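Local coordinates for protein DELTA1-pyrroline-2-carboxylate reductase (Thermococcus litoralis DSM 5473, PDB 6T3E) that catalyses the NADH-dependent reduction of delta1-pyrroline-2-carboxylate to L-proline, as a member of the ornithine cyclodeaminase/mu-crystallin family, at residues Leu27-Arg30 with Ser31-Glu34. Residues are numbered along the deposited sequence; the frame is centred on the assembly and turned at random.
Sequences LLSR and SDLE
With OG of S29 set between its own backbone N and carbonyl carbon (chi1 71°) and CG of D32 lying beside its backbone N, anti to its carbonyl carbon, each side chain reaches the other residue's backbone N and the pair closes a capping box, a worked example of how a helix start is sealed. S29 is the N-cap of helix 30-36, directly after strand 26-28 of the mixed sheet. Its OG accepts from N of D32 at 3.3 Å, and in return N of S29 donates to OD2 of D32 at 3.2 Å. This second bond is almost straight at the hydrogen, yet it reaches the oxygen from above the carboxylate plane, 46° out of it. Were D32 replaced by alanine, N of S29 would probably lose this acceptor, leaving the box with the S29 OG bond alone. The carboxylate, close to the helix start, may also be favoured there by the helix dipole. Next to the box, CB of L28 rests 3.6 Å from CD2 of L33, while CD2 of L28 touches CB of D32 at 4.0 Å. L28 and L33 continue this apolar layer onto helix 324-341, and L33 also meets helix 128-146; L28 pairs through its backbone with L124 and E126. Within the first turn, N of E34 donates to O of R30 at 2.9 Å. The same two residues are joined by their side chains: the arginine, bent at chi3, puts NH1 at 2.7 Å from OE1 of E34 in a salt bridge, where OE1 lies at the edge of the guanidinium, near its plane, and the guanidinium and carboxylate planes stand 76° apart.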
# COMPACT_ATOMS: atom_id res chain seq x y z
N LEU B 27 -9.18 16.96 -4.55
CA LEU B 27 -9.00 16.87 -3.10
C LEU B 27 -10.36 16.90 -2.42
O LEU B 27 -11.20 17.75 -2.74
CB LEU B 27 -8.16 18.02 -2.57
CG LEU B 27 -6.78 17.61 -2.09
CD1 LEU B 27 -6.02 17.07 -3.29
CD2 LEU B 27 -6.07 18.79 -1.44
N LEU B 28 -10.55 16.00 -1.46
CA LEU B 28 -11.79 15.91 -0.71
C LEU B 28 -11.43 15.87 0.77
O LEU B 28 -10.78 14.92 1.22
CB LEU B 28 -12.59 14.68 -1.11
CG LEU B 28 -13.28 14.75 -2.48
CD1 LEU B 28 -13.72 13.35 -2.96
CD2 LEU B 28 -14.47 15.71 -2.43
N SER B 29 -11.86 16.88 1.51
CA SER B 29 -11.59 17.02 2.93
C SER B 29 -12.74 16.42 3.74
O SER B 29 -13.80 16.11 3.21
CB SER B 29 -11.41 18.50 3.26
OG SER B 29 -12.65 19.17 3.17
N ARG B 30 -12.49 16.24 5.04
CA ARG B 30 -13.52 15.66 5.90
C ARG B 30 -14.81 16.46 5.82
O ARG B 30 -15.90 15.90 5.68
CB ARG B 30 -13.01 15.60 7.35
CG ARG B 30 -13.89 14.81 8.33
CD ARG B 30 -13.22 14.71 9.71
NE ARG B 30 -13.52 13.43 10.39
CZ ARG B 30 -14.67 13.15 10.99
NH1 ARG B 30 -15.66 14.04 11.00
NH2 ARG B 30 -14.85 11.97 11.57
N SER B 31 -14.70 17.79 5.81
CA SER B 31 -15.86 18.65 5.64
C SER B 31 -16.53 18.36 4.30
O SER B 31 -17.76 18.28 4.22
CB SER B 31 -15.44 20.11 5.75
OG SER B 31 -16.24 20.98 4.97
N ASP B 32 -15.74 18.15 3.25
CA ASP B 32 -16.31 17.80 1.96
C ASP B 32 -17.06 16.47 2.03
O ASP B 32 -18.20 16.37 1.56
CB ASP B 32 -15.20 17.74 0.90
CG ASP B 32 -14.58 19.11 0.61
OD1 ASP B 32 -15.17 20.13 1.04
OD2 ASP B 32 -13.51 19.17 -0.05
N LEU B 33 -16.47 15.45 2.68
CA LEU B 33 -17.07 14.12 2.66
C LEU B 33 -18.33 14.04 3.50
O LEU B 33 -19.29 13.36 3.12
CB LEU B 33 -16.06 13.07 3.15
CG LEU B 33 -14.84 12.68 2.29
CD1 LEU B 33 -15.30 12.18 0.92
CD2 LEU B 33 -13.78 13.76 2.17
N GLU B 34 -18.36 14.71 4.65
CA GLU B 34 -19.52 14.60 5.55
C GLU B 34 -20.77 15.05 4.83
O GLU B 34 -21.86 14.50 5.03
CB GLU B 34 -19.29 15.43 6.81
CG GLU B 34 -18.85 14.67 8.05
CD GLU B 34 -18.44 15.60 9.18
OE1 GLU B 34 -17.25 15.62 9.54
OE2 GLU B 34 -19.32 16.32 9.69